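Local coordinates for Lin1840 protein (Listeria innocua serovar 6a, PDB 4ZOC), which probably hydrolyses terminal, non-reducing beta-D-glucosyl residues to release beta-D-glucose and is involved in beta-1,2-glucan metabolism, at residues R112-V117 / R368-E373; E362-A367 / D417-E422; T423-V428 / D538-A543. The protein carries 2 engineered substitutions. All blocks are in the same frame, centred on the assembly; numbering follows the deposited sequence.

Contact 1 (R112-V117 / R368-E373)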
# COMPACT_ATOMS: atom_id res chain seq x y z
N ARG A 112 -23.58 -19.62 0.60
CA ARG A 112 -23.36 -20.06 -0.76
C ARG A 112 -24.71 -20.10 -1.50
O ARG A 112 -24.80 -19.65 -2.63
CB ARG A 112 -22.64 -21.40 -0.84
CG ARG A 112 -21.21 -21.39 -0.33
CD ARG A 112 -20.80 -22.85 -0.12
NE ARG A 112 -19.42 -23.06 0.33
CZ ARG A 112 -19.07 -23.11 1.63
NH1 ARG A 112 -19.97 -22.92 2.59
NH2 ARG A 112 -17.82 -23.37 1.97
N GLU A 113 -25.75 -20.65 -0.88
CA GLU A 113 -27.04 -20.86 -1.59
C GLU A 113 -27.70 -19.47 -1.90
O GLU A 113 -28.23 -19.30 -2.97
CB GLU A 113 -27.95 -21.78 -0.81
CG GLU A 113 -29.35 -22.02 -1.43
CD GLU A 113 -29.36 -22.70 -2.73
OE1 GLU A 113 -28.28 -23.12 -3.26
OE2 GLU A 113 -30.49 -22.80 -3.25
N THR A 114 -27.58 -18.48 -1.01
CA THR A 114 -28.02 -17.14 -1.32
C THR A 114 -27.39 -16.61 -2.60
O THR A 114 -28.06 -16.03 -3.42
CB THR A 114 -27.78 -16.17 -0.14
OG1 THR A 114 -28.59 -16.55 0.97
CG2 THR A 114 -28.00 -14.67 -0.44
N VAL A 115 -26.06 -16.75 -2.72
CA VAL A 115 -25.36 -16.27 -3.92
C VAL A 115 -25.75 -17.05 -5.17
O VAL A 115 -25.96 -16.46 -6.22
CB VAL A 115 -23.86 -16.28 -3.63
CG1 VAL A 115 -23.09 -16.00 -4.86
CG2 VAL A 115 -23.62 -15.29 -2.46
N ARG A 116 -25.88 -18.36 -5.07
CA ARG A 116 -26.36 -19.12 -6.23
C ARG A 116 -27.77 -18.70 -6.69
O ARG A 116 -28.04 -18.56 -7.88
CB ARG A 116 -26.33 -20.60 -5.89
CG ARG A 116 -26.59 -21.53 -7.10
CD ARG A 116 -26.98 -22.97 -6.67
NE ARG A 116 -28.30 -22.96 -6.07
CZ ARG A 116 -29.43 -22.85 -6.72
NH1 ARG A 116 -29.45 -22.82 -8.07
NH2 ARG A 116 -30.58 -22.79 -6.06
N VAL A 117 -28.69 -18.53 -5.75
CA VAL A 117 -30.03 -18.09 -6.09
C VAL A 117 -30.03 -16.71 -6.75
O VAL A 117 -30.74 -16.48 -7.72
CB VAL A 117 -30.96 -18.10 -4.85
CG1 VAL A 117 -32.26 -17.35 -5.13
CG2 VAL A 117 -31.22 -19.54 -4.41
N ARG A 368 -35.47 -10.14 -1.22
CA ARG A 368 -35.64 -9.78 0.15
C ARG A 368 -34.86 -10.72 1.08
O ARG A 368 -34.13 -10.25 2.00
CB ARG A 368 -37.09 -9.77 0.50
CG ARG A 368 -37.52 -9.12 1.78
CD ARG A 368 -39.05 -9.20 1.49
NE ARG A 368 -39.71 -8.88 2.64
CZ ARG A 368 -40.99 -8.63 2.75
NH1 ARG A 368 -41.82 -8.69 1.73
NH2 ARG A 368 -41.39 -8.30 3.95
N ALA A 369 -34.97 -12.02 0.83
CA ALA A 369 -34.31 -13.03 1.62
C ALA A 369 -32.80 -12.80 1.55
O ALA A 369 -32.13 -12.89 2.57
CB ALA A 369 -34.65 -14.43 1.12
N ALA A 370 -32.28 -12.47 0.35
CA ALA A 370 -30.87 -12.19 0.20
C ALA A 370 -30.45 -10.99 1.05
O ALA A 370 -29.39 -11.04 1.66
CB ALA A 370 -30.44 -11.97 -1.24
N GLY A 371 -31.25 -9.93 1.00
CA GLY A 371 -31.01 -8.72 1.80
C GLY A 371 -31.00 -9.01 3.30
O GLY A 371 -30.10 -8.49 4.00
N VAL A 372 -31.96 -9.81 3.81
CA VAL A 372 -31.93 -10.12 5.24
C VAL A 372 -30.79 -11.08 5.60
O VAL A 372 -30.39 -11.18 6.79
CB VAL A 372 -33.31 -10.56 5.80
CG1 VAL A 372 -34.36 -9.51 5.46
CG2 VAL A 372 -33.77 -11.85 5.30
N GLU A 373 -30.27 -11.84 4.63
CA GLU A 373 -29.06 -12.69 4.91
C GLU A 373 -27.75 -11.91 4.98
O GLU A 373 -26.81 -12.33 5.65
CB GLU A 373 -28.84 -13.78 3.82
CG GLU A 373 -29.95 -14.82 3.78
CD GLU A 373 -29.91 -15.77 4.93
OE1 GLU A 373 -28.79 -16.09 5.41
OE2 GLU A 373 -31.00 -16.15 5.38

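Contact 2 (E362-A367 / D417-E422)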
# COMPACT_ATOMS: atom_id res chain seq x y z
N GLU A 362 -42.11 -13.97 -6.75
CA GLU A 362 -41.17 -14.97 -6.29
C GLU A 362 -39.72 -14.42 -6.29
O GLU A 362 -38.98 -14.57 -5.31
CB GLU A 362 -41.25 -16.23 -7.19
CG GLU A 362 -40.63 -17.44 -6.53
CD GLU A 362 -40.48 -18.61 -7.46
OE1 GLU A 362 -41.06 -18.61 -8.58
OE2 GLU A 362 -39.76 -19.55 -7.08
N SER A 363 -39.33 -13.81 -7.40
CA SER A 363 -37.98 -13.25 -7.51
C SER A 363 -37.78 -12.10 -6.49
O SER A 363 -36.75 -12.05 -5.82
CB SER A 363 -37.68 -12.77 -8.91
OG SER A 363 -37.58 -13.89 -9.78
N ARG A 364 -38.75 -11.21 -6.35
CA ARG A 364 -38.71 -10.22 -5.23
C ARG A 364 -38.55 -10.81 -3.81
O ARG A 364 -37.74 -10.25 -3.03
CB ARG A 364 -39.89 -9.22 -5.25
CG ARG A 364 -39.89 -8.37 -6.54
CD ARG A 364 -41.05 -7.38 -6.56
NE ARG A 364 -40.68 -6.29 -5.72
CZ ARG A 364 -40.66 -4.98 -6.01
NH1 ARG A 364 -41.14 -4.45 -7.15
NH2 ARG A 364 -40.22 -4.23 -5.07
N GLY A 365 -39.22 -11.94 -3.51
CA GLY A 365 -39.03 -12.67 -2.26
C GLY A 365 -37.61 -13.21 -2.12
O GLY A 365 -37.01 -13.12 -1.05
N LYS A 366 -37.02 -13.69 -3.23
CA LYS A 366 -35.65 -14.15 -3.16
C LYS A 366 -34.67 -12.98 -2.83
O LYS A 366 -33.76 -13.14 -2.02
CB LYS A 366 -35.27 -14.84 -4.43
CG LYS A 366 -36.00 -16.14 -4.60
CD LYS A 366 -35.91 -16.78 -5.97
CE LYS A 366 -36.73 -18.06 -5.99
NZ LYS A 366 -36.81 -18.48 -7.40
N ALA A 367 -34.85 -11.85 -3.50
CA ALA A 367 -34.08 -10.65 -3.20
C ALA A 367 -34.24 -10.12 -1.78
O ALA A 367 -33.25 -9.72 -1.18
CB ALA A 367 -34.33 -9.57 -4.22
N ASP A 417 -39.33 0.78 -8.99
CA ASP A 417 -39.70 -0.56 -8.50
C ASP A 417 -39.09 -0.94 -7.15
O ASP A 417 -39.46 -1.98 -6.60
CB ASP A 417 -39.23 -1.66 -9.49
CG ASP A 417 -39.72 -1.51 -10.92
OD1 ASP A 417 -40.88 -1.22 -11.15
OD2 ASP A 417 -38.90 -1.77 -11.86
N GLY A 418 -38.16 -0.15 -6.64
CA GLY A 418 -37.49 -0.40 -5.39
C GLY A 418 -38.38 0.09 -4.25
O GLY A 418 -39.24 0.96 -4.40
N ILE A 419 -38.06 -0.39 -3.06
CA ILE A 419 -38.82 -0.01 -1.89
C ILE A 419 -37.90 0.82 -1.01
O ILE A 419 -36.90 0.27 -0.46
CB ILE A 419 -39.33 -1.24 -1.12
CG1 ILE A 419 -40.15 -2.23 -1.99
CG2 ILE A 419 -40.12 -0.84 0.14
CD1 ILE A 419 -41.38 -1.67 -2.61
N ASN A 420 -38.21 2.11 -0.85
CA ASN A 420 -37.39 2.96 0.03
C ASN A 420 -37.63 2.67 1.52
O ASN A 420 -38.52 1.86 1.92
CB ASN A 420 -37.48 4.41 -0.36
CG ASN A 420 -38.81 5.07 0.02
OD1 ASN A 420 -39.70 4.41 0.56
ND2 ASN A 420 -38.91 6.35 -0.18
N VAL A 421 -36.82 3.29 2.39
CA VAL A 421 -36.92 2.99 3.79
C VAL A 421 -38.27 3.43 4.37
O VAL A 421 -38.85 2.65 5.11
CB VAL A 421 -35.76 3.60 4.57
CG1 VAL A 421 -35.89 3.31 6.04
CG2 VAL A 421 -34.45 3.01 4.03
N GLU A 422 -38.74 4.65 4.06
CA GLU A 422 -40.02 5.09 4.55
C GLU A 422 -41.14 4.10 4.17
O GLU A 422 -41.91 3.66 5.02
CB GLU A 422 -40.41 6.51 4.07
CG GLU A 422 -41.83 6.88 4.52
CD GLU A 422 -42.28 8.28 4.10
OE1 GLU A 422 -41.56 8.96 3.36
OE2 GLU A 422 -43.35 8.71 4.59

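Contact 3 (T423-V428 / D538-A543)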
# COMPACT_ATOMS: atom_id res chain seq x y z
N THR A 423 -41.18 3.71 2.92
CA THR A 423 -42.24 2.85 2.40
C THR A 423 -42.18 1.49 3.09
O THR A 423 -43.21 0.95 3.50
CB THR A 423 -42.18 2.75 0.88
OG1 THR A 423 -42.36 4.04 0.32
CG2 THR A 423 -43.26 1.78 0.30
N GLY A 424 -40.98 0.96 3.25
CA GLY A 424 -40.78 -0.33 3.92
C GLY A 424 -41.24 -0.24 5.39
O GLY A 424 -41.99 -1.10 5.87
N LEU A 425 -40.88 0.83 6.09
CA LEU A 425 -41.24 0.91 7.51
C LEU A 425 -42.76 1.04 7.70
O LEU A 425 -43.34 0.45 8.64
CB LEU A 425 -40.51 2.11 8.20
CG LEU A 425 -39.00 2.04 8.37
CD1 LEU A 425 -38.57 3.05 9.43
CD2 LEU A 425 -38.57 0.66 8.73
N ARG A 426 -43.42 1.76 6.79
CA ARG A 426 -44.86 2.04 6.97
C ARG A 426 -45.70 0.83 6.67
O ARG A 426 -46.85 0.77 7.11
CB ARG A 426 -45.30 3.21 6.06
CG ARG A 426 -44.79 4.58 6.50
CD ARG A 426 -45.51 5.69 5.74
NE ARG A 426 -44.94 6.97 6.12
CZ ARG A 426 -45.20 7.65 7.22
NH1 ARG A 426 -46.06 7.19 8.10
NH2 ARG A 426 -44.58 8.79 7.42
N GLU A 427 -45.15 -0.17 5.97
CA GLU A 427 -45.83 -1.46 5.87
C GLU A 427 -45.89 -2.20 7.19
O GLU A 427 -46.67 -3.12 7.32
CB GLU A 427 -45.13 -2.37 4.86
CG GLU A 427 -45.21 -1.84 3.43
CD GLU A 427 -44.54 -2.75 2.39
OE1 GLU A 427 -43.65 -3.64 2.67
OE2 GLU A 427 -44.90 -2.55 1.23
N VAL A 428 -45.03 -1.86 8.14
CA VAL A 428 -44.80 -2.72 9.35
C VAL A 428 -45.18 -1.96 10.61
O VAL A 428 -45.90 -2.48 11.47
CB VAL A 428 -43.34 -3.17 9.39
CG1 VAL A 428 -43.01 -3.87 10.68
CG2 VAL A 428 -43.04 -4.07 8.19
N ASP A 538 -38.06 -5.54 8.14
CA ASP A 538 -38.06 -6.89 8.70
C ASP A 538 -36.94 -7.11 9.72
O ASP A 538 -37.19 -7.70 10.76
CB ASP A 538 -37.96 -7.93 7.63
CG ASP A 538 -39.24 -8.03 6.79
OD1 ASP A 538 -40.28 -7.40 7.10
OD2 ASP A 538 -39.17 -8.73 5.79
N LEU A 539 -35.74 -6.57 9.47
CA LEU A 539 -34.70 -6.75 10.41
C LEU A 539 -34.97 -5.92 11.66
O LEU A 539 -34.71 -6.40 12.76
CB LEU A 539 -33.36 -6.37 9.82
CG LEU A 539 -32.92 -7.39 8.76
CD1 LEU A 539 -31.82 -6.74 7.96
CD2 LEU A 539 -32.39 -8.66 9.33
N LEU A 540 -35.42 -4.69 11.50
CA LEU A 540 -35.70 -3.81 12.67
C LEU A 540 -36.80 -4.35 13.58
O LEU A 540 -36.77 -4.12 14.77
CB LEU A 540 -36.12 -2.40 12.21
CG LEU A 540 -35.01 -1.61 11.54
CD1 LEU A 540 -35.57 -0.27 11.06
CD2 LEU A 540 -33.85 -1.41 12.51
N SER A 541 -37.81 -4.95 12.95
CA SER A 541 -38.98 -5.43 13.66
C SER A 541 -38.78 -6.81 14.27
O SER A 541 -39.59 -7.23 15.12
CB SER A 541 -40.20 -5.43 12.70
OG SER A 541 -40.16 -6.65 11.98
N GLY A 542 -37.72 -7.51 13.84
CA GLY A 542 -37.51 -8.88 14.24
C GLY A 542 -38.27 -9.95 13.48
O GLY A 542 -38.16 -11.11 13.83
N ALA A 543 -39.00 -9.60 12.42
CA ALA A 543 -39.53 -10.59 11.53
C ALA A 543 -38.38 -11.37 10.92
O ALA A 543 -38.53 -12.59 10.69
CB ALA A 543 -40.36 -9.90 10.50

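Contact 1 (R112-V117 / R368-E373)
Two helices of different parts of the glycoside hydrolase family 3 fold meet where Thr114 packs on Ala370 and Glu373: helix 112-128 belongs to the N-terminal TIM-barrel region, helix 361-374 leads into the C-terminal domain. The backbones come close, with 5.9 Å between the CA atoms of Thr114 and Ala370, as the small alanine allows. Thr114 does all the touching from its side and splits its two branches between two residues about one helical turn apart. With CG2 anti to the backbone N, this methyl lies against Ala370, 3.7 Å from its CB and 3.8 Å from its CA. The other branch, OG1, slants across the aliphatic part of Glu373, 3.6 Å from CG and 4.0 Å from CB; here only van der Waals contact is made, and the hydroxyl finds its hydrogen-bond partner in Asp111, just before the segment. Glu373 bends at chi2 (-73°), and its carboxylate is held by salt bridges to Lys639 and Lys665. Val115, pointing away from the contact, packs on helix 158-173, the loop residues Phe100 and Pro101 touch Ala370, and helix 532-541 meets Val372; the two lysines paired with Glu373 come from strands 638-648 and 659-668 of the fibronectin type III-like domain.

Contact 2 (E362-A367 / D417-E422)
Arg364 reaches from helix 361-374 to the backbone of Asp417, tying that helix to the segment that runs into helix 421-426 of the C-terminal domain. Its CB points toward the 417-422 segment, and CG lies anti to the carbonyl carbon; the chain then runs extended through CD before a bend at chi3 (78°) carries the guanidinium to the 417-422 segment. CZ stops 3.3 Å from Asp417 O, with both terminal nitrogens converging on that one oxygen. NH2 makes the shorter bond, 2.8 Å to Asp417 O, approaching nearly in line with the C=O bond, although the oxygen is tilted 23° from the guanidinium plane. NH1 adds a weak bond of 3.0 Å to the same Asp417 O, with an N-H...O angle of 129°. NH2 also lies 3.7 Å from both CG1 and CD1 of Ile419, whose side chain crosses the arginine at about a right angle and whose backbone bonds to Thr530 and Gly533. The arginine's charge is met by Glu531, in salt bridge with NH2, whereas Asp417 OD1 stays 5.1 Å from NH1. Two bent N-H bonds on one oxygen mean that the arginine holds the backbone carbonyl of Asp417 and not its side chain; its positive charge would probably polarise that C=O further.

Contact 3 (T423-V428 / D538-A543)
Leu425 and Leu540 lean toward each other obliquely from neighbouring helices, and a second pair, Val428 with Ser541, meets beside them. Between the leucines the contact is methyl to methyl: CD2 of Leu425 lies 3.9 Å from CD1 of Leu540. The CB of Leu540 points toward the 423-428 segment, whereas that of Leu425 does not, and it is the far end of Leu425 that closes the gap. Val428, by contrast, faces helix 532-541 from the start. Its CG1, anti to the backbone N (chi1 172°), is set against the flank of Ser541, 3.8 Å from CB and 4.2 Å from OG. Its other methyl, CG2, skirts the carboxylate of Asp538, 4.5 Å from OD1, a loose approach; the carboxylate itself turns to a salt bridge with Arg368.

The hydroxyl of Ser541 sits between the backbone N and the carbonyl carbon (chi1 85°), which brings OG back over the following turn, where it accepts a hydrogen bond of 3.2 Å from Ala543 N at an N-H...O angle of 163°, an ST turn. OG also makes a weak bond to Ala537 O, one turn back, while CB gives the closer approach to the valine. Gly542, with positive phi, takes the chain out of the helix. Ala537, one turn before Ser541, extends the apolar surface that meets Leu425 and Val428. The result is a small, largely apolar interface between the end regions of helices 421-426 and 532-541, helix-to-helix packing within the C-terminal alpha/beta domain.

The three contacts lie next to one another on one side of the protein's centre. Contact 1 and contact 2, about 13 Å apart between centres, share helix 361-374 and touch through Val117 and Lys366; contact 2 and contact 3, about 12 Å apart, share helix 421-426. Contacts 1 and 3 are farther apart, about 18 Å, yet a salt bridge between Arg368 and Asp538 joins them directly. In sequence the segments of contacts 1 and 2 alternate, while contact 3 follows both. Together they run from the barrel region, through helix 361-374, into the C-terminal domain, linking two large parts of this family 3 fold away from the glucose-binding pocket.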